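Local coordinates for bifunctional cytochrome P450/NADPH--P450 reductase (Deinococcus aerius, PDB 7F3H), which probably hydroxylates organic substrates at its heme as a self-sufficient cytochrome P450 monooxygenase, drawing electrons from NADPH through a fused reductase, at residues Pro9-His14 and Phe44-Gln49; Ala295-Leu300 and His459-Val464. All coordinates share one frame; numbering follows the deposited sequence.

Contact 1: Pro9-His14 and Phe44-Gln49; sequences PSPPKH and FQLDIQ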
ATOM      1  N   PRO A   9     -13.025   0.931 -26.501  1.00 34.10           N
ATOM      2  CA  PRO A   9     -12.063   0.141 -27.275  1.00 35.34           C
ATOM      3  C   PRO A   9     -11.774  -1.194 -26.599  1.00 35.16           C
ATOM      4  O   PRO A   9     -11.786  -1.313 -25.369  1.00 37.27           O
ATOM      5  CB  PRO A   9     -10.813   1.034 -27.321  1.00 36.94           C
ATOM      6  CG  PRO A   9     -11.348   2.456 -27.080  1.00 36.31           C
ATOM      7  CD  PRO A   9     -12.522   2.273 -26.161  1.00 33.77           C
ATOM      8  N   SER A  10     -11.521  -2.208 -27.436  1.00 32.48           N
ATOM      9  CA  SER A  10     -11.227  -3.550 -26.988  1.00 32.02           C
ATOM     10  C   SER A  10     -10.206  -4.230 -27.905  1.00 32.02           C
ATOM     11  O   SER A  10     -10.309  -4.106 -29.132  1.00 33.09           O
ATOM     12  CB  SER A  10     -12.518  -4.370 -26.898  1.00 31.77           C
ATOM     13  OG  SER A  10     -12.333  -5.487 -26.033  1.00 36.49           O
ATOM     14  N   PRO A  11      -9.198  -4.910 -27.356  1.00 36.05           N
ATOM     15  CA  PRO A  11      -8.171  -5.560 -28.201  1.00 35.76           C
ATOM     16  C   PRO A  11      -8.771  -6.736 -28.953  1.00 36.00           C
ATOM     17  O   PRO A  11      -9.798  -7.296 -28.541  1.00 34.18           O
ATOM     18  CB  PRO A  11      -7.136  -6.053 -27.177  1.00 33.06           C
ATOM     19  CG  PRO A  11      -7.462  -5.352 -25.928  1.00 34.93           C
ATOM     20  CD  PRO A  11      -8.924  -5.141 -25.930  1.00 34.71           C
ATOM     21  N   PRO A  12      -8.160  -7.140 -30.066  1.00 34.78           N
ATOM     22  CA  PRO A  12      -8.827  -8.095 -30.978  1.00 40.85           C
ATOM     23  C   PRO A  12      -9.134  -9.517 -30.433  1.00 40.72           C
ATOM     24  O   PRO A  12      -9.949 -10.191 -31.083  1.00 49.38           O
ATOM     25  CB  PRO A  12      -7.881  -8.135 -32.189  1.00 35.85           C
ATOM     26  CG  PRO A  12      -6.576  -7.628 -31.673  1.00 41.61           C
ATOM     27  CD  PRO A  12      -6.897  -6.635 -30.615  1.00 30.20           C
ATOM     28  N   LYS A  13      -8.538  -9.997 -29.317  1.00 33.15           N
ATOM     29  CA  LYS A  13      -8.844 -11.315 -28.707  1.00 31.47           C
ATOM     30  C   LYS A  13      -8.163 -12.486 -29.440  1.00 34.05           C
ATOM     31  O   LYS A  13      -8.038 -12.467 -30.669  1.00 33.79           O
ATOM     32  CB  LYS A  13     -10.365 -11.513 -28.651  1.00 31.97           C
ATOM     33  CG  LYS A  13     -10.932 -12.753 -28.021  1.00 36.77           C
ATOM     34  CD  LYS A  13     -12.469 -12.747 -28.148  1.00 33.82           C
ATOM     35  CE  LYS A  13     -13.273 -11.980 -27.105  1.00 41.33           C
ATOM     36  NZ  LYS A  13     -13.439 -12.722 -25.810  1.00 50.91           N
ATOM     37  N   HIS A  14      -7.774 -13.550 -28.712  1.00 31.84           N
ATOM     38  CA  HIS A  14      -6.955 -14.716 -29.097  1.00 37.81           C
ATOM     39  C   HIS A  14      -7.813 -15.957 -29.349  1.00 38.88           C
ATOM     40  O   HIS A  14      -8.741 -16.227 -28.575  1.00 36.05           O
ATOM     41  CB  HIS A  14      -5.943 -15.035 -27.992  1.00 38.59           C
ATOM     42  CG  HIS A  14      -4.906 -16.052 -28.362  1.00 40.12           C
ATOM     43  ND1 HIS A  14      -5.191 -17.393 -28.516  1.00 39.58           N
ATOM     44  CD2 HIS A  14      -3.569 -15.928 -28.566  1.00 43.57           C
ATOM     45  CE1 HIS A  14      -4.082 -18.046 -28.820  1.00 42.41           C
ATOM     46  NE2 HIS A  14      -3.082 -17.182 -28.852  1.00 41.20           N
ATOM     47  N   PHE A  44     -10.071   0.858 -22.002  1.00 31.69           N
ATOM     48  CA  PHE A  44     -10.363  -0.298 -22.856  1.00 34.57           C
ATOM     49  C   PHE A  44     -11.165  -1.332 -22.080  1.00 34.00           C
ATOM     50  O   PHE A  44     -11.349  -1.226 -20.865  1.00 33.77           O
ATOM     51  CB  PHE A  44      -9.098  -0.935 -23.461  1.00 29.43           C
ATOM     52  CG  PHE A  44      -8.127  -1.484 -22.436  1.00 32.51           C
ATOM     53  CD1 PHE A  44      -8.380  -2.684 -21.777  1.00 30.60           C
ATOM     54  CD2 PHE A  44      -6.943  -0.812 -22.158  1.00 32.01           C
ATOM     55  CE1 PHE A  44      -7.506  -3.180 -20.851  1.00 29.00           C
ATOM     56  CE2 PHE A  44      -6.043  -1.305 -21.236  1.00 30.68           C
ATOM     57  CZ  PHE A  44      -6.328  -2.493 -20.574  1.00 34.37           C
ATOM     58  N   GLN A  45     -11.611  -2.355 -22.814  1.00 39.61           N
ATOM     59  CA  GLN A  45     -12.562  -3.371 -22.364  1.00 39.83           C
ATOM     60  C   GLN A  45     -12.031  -4.770 -22.696  1.00 35.33           C
ATOM     61  O   GLN A  45     -11.515  -4.988 -23.792  1.00 33.00           O
ATOM     62  CB  GLN A  45     -13.874  -3.134 -23.097  1.00 33.63           C
ATOM     63  CG  GLN A  45     -15.127  -3.598 -22.473  1.00 35.99           C
ATOM     64  CD  GLN A  45     -16.283  -3.421 -23.450  1.00 38.86           C
ATOM     65  OE1 GLN A  45     -16.090  -2.928 -24.568  1.00 40.41           O
ATOM     66  NE2 GLN A  45     -17.471  -3.850 -23.052  1.00 35.71           N
ATOM     67  N   LEU A  46     -12.151  -5.712 -21.748  1.00 31.78           N
ATOM     68  CA  LEU A  46     -11.825  -7.131 -21.908  1.00 33.59           C
ATOM     69  C   LEU A  46     -12.991  -8.029 -21.521  1.00 37.35           C
ATOM     70  O   LEU A  46     -13.807  -7.644 -20.674  1.00 34.65           O
ATOM     71  CB  LEU A  46     -10.583  -7.474 -21.053  1.00 35.65           C
ATOM     72  CG  LEU A  46      -9.209  -6.842 -21.328  1.00 35.94           C
ATOM     73  CD1 LEU A  46      -8.188  -7.492 -20.426  1.00 36.45           C
ATOM     74  CD2 LEU A  46      -8.786  -6.986 -22.790  1.00 30.65           C
ATOM     75  N   ASP A  47     -13.077  -9.248 -22.114  1.00 39.71           N
ATOM     76  CA  ASP A  47     -14.132 -10.230 -21.701  1.00 48.81           C
ATOM     77  C   ASP A  47     -13.475 -11.283 -20.843  1.00 46.27           C
ATOM     78  O   ASP A  47     -12.726 -12.111 -21.351  1.00 47.27           O
ATOM     79  CB  ASP A  47     -14.888 -11.040 -22.752  1.00 54.49           C
ATOM     80  CG  ASP A  47     -15.816 -10.257 -23.556  1.00 60.14           C
ATOM     81  OD1 ASP A  47     -16.172  -9.122 -23.168  1.00 60.64           O
ATOM     82  OD2 ASP A  47     -16.360 -10.939 -24.531  1.00 65.26           O
ATOM     83  N   ILE A  48     -13.755 -11.246 -19.571  1.00 55.22           N
ATOM     84  CA  ILE A  48     -13.258 -12.215 -18.623  1.00 64.52           C
ATOM     85  C   ILE A  48     -14.369 -13.193 -18.281  1.00 66.77           C
ATOM     86  O   ILE A  48     -15.286 -12.861 -17.523  1.00 69.42           O
ATOM     87  CB  ILE A  48     -12.661 -11.510 -17.415  1.00 64.64           C
ATOM     88  CG1 ILE A  48     -11.524 -10.668 -17.985  1.00 56.64           C
ATOM     89  CG2 ILE A  48     -12.278 -12.546 -16.365  1.00 69.54           C
ATOM     90  CD1 ILE A  48     -10.472 -11.538 -18.738  1.00 56.81           C
ATOM     91  N   GLN A  49     -14.310 -14.354 -18.931  1.00 71.27           N
ATOM     92  CA  GLN A  49     -15.242 -15.459 -18.741  1.00 76.63           C
ATOM     93  C   GLN A  49     -16.674 -14.957 -18.854  1.00 80.26           C
ATOM     94  O   GLN A  49     -17.261 -14.969 -19.940  1.00 87.68           O
ATOM     95  CB  GLN A  49     -14.979 -16.132 -17.384  1.00 82.96           C
ATOM     96  CG  GLN A  49     -13.594 -16.816 -17.320  1.00 87.61           C
ATOM     97  CD  GLN A  49     -13.241 -17.414 -15.959  1.00 95.06           C
ATOM     98  OE1 GLN A  49     -13.787 -17.023 -14.929  1.00101.86           O
ATOM     99  NE2 GLN A  49     -12.291 -18.341 -15.954  1.00 94.17           N
TER
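Pro9 and Ser10 meet Phe44 and Gln45 mainly through their backbones, in a worked example of how an irregular segment can lie along an edge strand without becoming a strand itself. The touching parts run 39° apart, and Pro9 O accepts a weak hydrogen bond from Gln45 N (2.8 Å), bent to 128° at the hydrogen. The same oxygen lies 3.1 Å from Phe44 CA, a CA-H...O contact that helps to occupy it. One residue on, the side chain takes over: Ser10 OG, swung to the far side from its own nitrogen (chi1 -159°), donates to Gln45 O. The modelled separation is too short to be taken literally, so the length of this bond is doubtful.

Apolar packing follows on the inward side. The Pro11 ring brings CD to 3.6 Å from Leu46 CD2, the two side chains crossing at about a right angle. Leu35 of helix 28-38 touches both, and Tyr22 adds to the packing on Pro11.

The charged element is loose. Lys13 runs extended to CD, then folds at its last two torsions and brings NZ to 3.7 Å from Asp47 OD2, a long salt bridge between two exposed residues. More specific is His19, whose NE2 bonds Pro11 O and whose ND1 bonds Asp47 N, bridging the two segments.

Phe44 and Leu46 spend backbone bonds on strand 51-56, while Gln45 N turns to Pro9 O and Asp47 N to the His19 ring. The chemistry thus implies that this edge of the sheet is lined by a few polar links and a small apolar patch, not by another strand.

Contact 2: Ala295-Leu300 and His459-Val464; sequences AEVDRL and HERFSV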
ATOM      1  N   ALA A 295      23.547  12.930   0.841  1.00 31.09           N
ATOM      2  CA  ALA A 295      23.911  14.292   1.230  1.00 34.81           C
ATOM      3  C   ALA A 295      22.921  14.870   2.247  1.00 32.66           C
ATOM      4  O   ALA A 295      23.320  15.514   3.228  1.00 31.92           O
ATOM      5  CB  ALA A 295      23.996  15.181  -0.015  1.00 28.09           C
ATOM      6  N   GLU A 296      21.621  14.701   1.991  1.00 28.70           N
ATOM      7  CA  GLU A 296      20.602  15.177   2.930  1.00 29.25           C
ATOM      8  C   GLU A 296      20.773  14.523   4.306  1.00 32.13           C
ATOM      9  O   GLU A 296      20.766  15.205   5.345  1.00 29.02           O
ATOM     10  CB  GLU A 296      19.221  14.913   2.335  1.00 23.02           C
ATOM     11  CG  GLU A 296      18.062  15.056   3.263  1.00 27.85           C
ATOM     12  CD  GLU A 296      16.754  15.304   2.503  1.00 35.91           C
ATOM     13  OE1 GLU A 296      16.421  16.489   2.219  1.00 33.73           O
ATOM     14  OE2 GLU A 296      16.054  14.312   2.184  1.00 33.07           O
ATOM     15  N   VAL A 297      20.934  13.192   4.318  1.00 34.23           N
ATOM     16  CA  VAL A 297      21.100  12.430   5.559  1.00 32.77           C
ATOM     17  C   VAL A 297      22.314  12.921   6.343  1.00 29.43           C
ATOM     18  O   VAL A 297      22.268  13.044   7.574  1.00 29.55           O
ATOM     19  CB  VAL A 297      21.208  10.922   5.233  1.00 29.06           C
ATOM     20  CG1 VAL A 297      21.771  10.150   6.387  1.00 31.02           C
ATOM     21  CG2 VAL A 297      19.862  10.364   4.838  1.00 29.04           C
ATOM     22  N   ASP A 298      23.419  13.193   5.648  1.00 27.57           N
ATOM     23  CA  ASP A 298      24.633  13.627   6.335  1.00 34.60           C
ATOM     24  C   ASP A 298      24.499  15.066   6.813  1.00 38.26           C
ATOM     25  O   ASP A 298      24.993  15.416   7.888  1.00 36.17           O
ATOM     26  CB  ASP A 298      25.842  13.453   5.404  1.00 37.52           C
ATOM     27  CG  ASP A 298      26.050  11.985   4.976  1.00 39.27           C
ATOM     28  OD1 ASP A 298      25.396  11.083   5.561  1.00 31.84           O
ATOM     29  OD2 ASP A 298      26.844  11.731   4.040  1.00 38.43           O
ATOM     30  N   ARG A 299      23.744  15.877   6.071  1.00 41.15           N
ATOM     31  CA  ARG A 299      23.433  17.229   6.513  1.00 41.27           C
ATOM     32  C   ARG A 299      22.651  17.200   7.818  1.00 39.85           C
ATOM     33  O   ARG A 299      22.981  17.925   8.762  1.00 41.17           O
ATOM     34  CB  ARG A 299      22.645  17.931   5.417  1.00 38.06           C
ATOM     35  CG  ARG A 299      22.387  19.375   5.638  1.00 44.77           C
ATOM     36  CD  ARG A 299      22.045  20.063   4.319  1.00 45.05           C
ATOM     37  NE  ARG A 299      21.026  19.400   3.499  1.00 40.54           N
ATOM     38  CZ  ARG A 299      21.286  18.792   2.333  1.00 41.59           C
ATOM     39  NH1 ARG A 299      22.538  18.748   1.860  1.00 29.09           N
ATOM     40  NH2 ARG A 299      20.294  18.237   1.628  1.00 30.79           N
ATOM     41  N   LEU A 300      21.661  16.318   7.918  1.00 35.97           N
ATOM     42  CA  LEU A 300      20.759  16.349   9.056  1.00 36.17           C
ATOM     43  C   LEU A 300      21.172  15.438  10.203  1.00 34.38           C
ATOM     44  O   LEU A 300      20.799  15.710  11.346  1.00 37.96           O
ATOM     45  CB  LEU A 300      19.357  15.965   8.614  1.00 34.94           C
ATOM     46  CG  LEU A 300      18.672  17.033   7.791  1.00 37.77           C
ATOM     47  CD1 LEU A 300      17.422  16.413   7.173  1.00 32.32           C
ATOM     48  CD2 LEU A 300      18.336  18.202   8.704  1.00 33.07           C
ATOM     49  N   HIS A 459      34.991   9.065   7.370  1.00 41.74           N
ATOM     50  CA  HIS A 459      35.498   9.873   6.276  1.00 36.55           C
ATOM     51  C   HIS A 459      34.660   9.751   5.008  1.00 39.05           C
ATOM     52  O   HIS A 459      34.965  10.416   4.013  1.00 35.00           O
ATOM     53  CB  HIS A 459      36.940   9.479   6.014  1.00 33.91           C
ATOM     54  CG  HIS A 459      37.080   8.099   5.466  1.00 44.46           C
ATOM     55  ND1 HIS A 459      37.224   6.992   6.275  1.00 46.88           N
ATOM     56  CD2 HIS A 459      37.077   7.638   4.189  1.00 42.73           C
ATOM     57  CE1 HIS A 459      37.322   5.909   5.520  1.00 41.78           C
ATOM     58  NE2 HIS A 459      37.235   6.273   4.253  1.00 40.10           N
ATOM     59  N   GLU A 460      33.680   8.855   4.995  1.00 38.03           N
ATOM     60  CA  GLU A 460      32.797   8.641   3.861  1.00 38.46           C
ATOM     61  C   GLU A 460      31.502   9.430   3.955  1.00 39.67           C
ATOM     62  O   GLU A 460      30.721   9.428   3.002  1.00 43.53           O
ATOM     63  CB  GLU A 460      32.510   7.152   3.709  1.00 40.91           C
ATOM     64  CG  GLU A 460      33.681   6.435   3.082  1.00 36.47           C
ATOM     65  CD  GLU A 460      33.532   4.930   3.121  1.00 39.67           C
ATOM     66  OE1 GLU A 460      32.634   4.424   3.835  1.00 39.75           O
ATOM     67  OE2 GLU A 460      34.324   4.254   2.428  1.00 44.27           O
ATOM     68  N   ARG A 461      31.275  10.123   5.064  1.00 40.36           N
ATOM     69  CA  ARG A 461      30.123  10.996   5.213  1.00 37.50           C
ATOM     70  C   ARG A 461      30.437  12.356   4.607  1.00 44.11           C
ATOM     71  O   ARG A 461      31.605  12.741   4.483  1.00 46.56           O
ATOM     72  CB  ARG A 461      29.793  11.194   6.689  1.00 41.95           C
ATOM     73  CG  ARG A 461      29.800   9.950   7.575  1.00 33.89           C
ATOM     74  CD  ARG A 461      28.617   9.078   7.320  1.00 33.74           C
ATOM     75  NE  ARG A 461      27.376   9.816   7.510  1.00 33.74           N
ATOM     76  CZ  ARG A 461      26.702   9.943   8.648  1.00 31.34           C
ATOM     77  NH1 ARG A 461      27.124   9.362   9.767  1.00 29.75           N
ATOM     78  NH2 ARG A 461      25.582  10.661   8.654  1.00 30.25           N
ATOM     79  N   PHE A 462      29.397  13.059   4.166  1.00 47.99           N
ATOM     80  CA  PHE A 462      29.546  14.424   3.671  1.00 48.10           C
ATOM     81  C   PHE A 462      29.376  15.411   4.844  1.00 52.60           C
ATOM     82  O   PHE A 462      29.197  15.010   5.996  1.00 60.32           O
ATOM     83  CB  PHE A 462      28.597  14.622   2.474  1.00 47.03           C
ATOM     84  CG  PHE A 462      28.622  13.448   1.474  1.00 45.59           C
ATOM     85  CD1 PHE A 462      29.807  13.117   0.795  1.00 48.60           C
ATOM     86  CD2 PHE A 462      27.499  12.653   1.247  1.00 40.06           C
ATOM     87  CE1 PHE A 462      29.864  12.019  -0.117  1.00 41.79           C
ATOM     88  CE2 PHE A 462      27.548  11.556   0.343  1.00 39.49           C
ATOM     89  CZ  PHE A 462      28.734  11.237  -0.333  1.00 35.79           C
ATOM     90  N   SER A 463      29.481  16.718   4.565  1.00 60.61           N
ATOM     91  CA  SER A 463      29.565  17.782   5.585  1.00 76.23           C
ATOM     92  C   SER A 463      30.800  17.819   6.466  1.00 80.14           C
ATOM     93  O   SER A 463      31.449  16.802   6.742  1.00 79.16           O
ATOM     94  CB  SER A 463      28.385  17.829   6.573  1.00 68.79           C
ATOM     95  OG  SER A 463      27.129  17.919   5.948  1.00 70.20           O
ATOM     96  N   VAL A 464      31.085  19.026   6.939  1.00 88.81           N
ATOM     97  CA  VAL A 464      32.106  19.332   7.923  1.00 92.41           C
ATOM     98  C   VAL A 464      31.480  20.314   8.892  1.00 92.76           C
ATOM     99  O   VAL A 464      30.345  20.753   8.678  1.00 94.47           O
ATOM    100  CB  VAL A 464      33.369  19.905   7.277  1.00 93.95           C
ATOM    101  CG1 VAL A 464      33.065  21.266   6.668  1.00 90.37           C
ATOM    102  CG2 VAL A 464      34.486  20.029   8.321  1.00 85.37           C
TER
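Asp298 meets Arg461 and Phe462 with both carboxylate oxygens, and following each donor to its acceptor shows how one buried acid can join the last modelled residues of the chain to a helix. OD1 receives two bonds from a single guanidinium: Arg461 NE and Arg461 NH2 each lie 3.1 Å from Asp298 OD1. The grip is side-on, and both nitrogens reach the oxygen from the same face of the carboxylate, above its plane. The acid remains near the guanidinium plane, although the two flat groups are turned 62° apart. Bends at chi2 (-73°) and chi3 fold the arginine back toward the helix.

OD2 takes the backbone. Phe462 N donates to Asp298 OD2 over 2.9 Å, almost straight at 174°, and the same oxygen forms a salt bridge with Arg456 NH2. With two arginines gathered round it, the carboxylate is probably held firmly in its ionised form.

The guanidinium has further acceptors: NH2 also bonds Leu301 O, and NH1 bonds Gly303 O, both just beyond the helix end. Arg461 therefore spends its three nitrogens on the acid and on the carbonyls that follow the helix.

The Phe462 ring adds an oblique contact, with CD2 3.9 Å from Ala295 CA, while Val297 packs on Leu420 and Leu423 of helix 408-425.

Following the long helix 254-285, helix 287-300 corresponds to the J helix of the cytochrome P450 fold. The arrangement is a side-on aspartate-arginine salt bridge, with NE and NH2 sharing one oxygen and a main-chain N-H on the other, joining this helix to the segment after strand 450-455, the last strand of the model.

How the contacts relate
Contact 1 and contact 2 lie on opposite sides of the chain's centre, their own centres about 53 Å apart, and share no element. Both are partly buried, peripheral contacts in which a mostly irregular segment near an end of the modelled chain is laid on regular structure: 9-14 on an edge strand of the mixed sheet, 459-464 on a helix. Their chemistry follows the partner. Along the strand, backbone groups supply most of the polar links and the ion pair is a long, exposed addition. On the helix, whose own amides are engaged internally, a buried side-chain carboxylate provides the acceptors, and charged hydrogen bonds predominate.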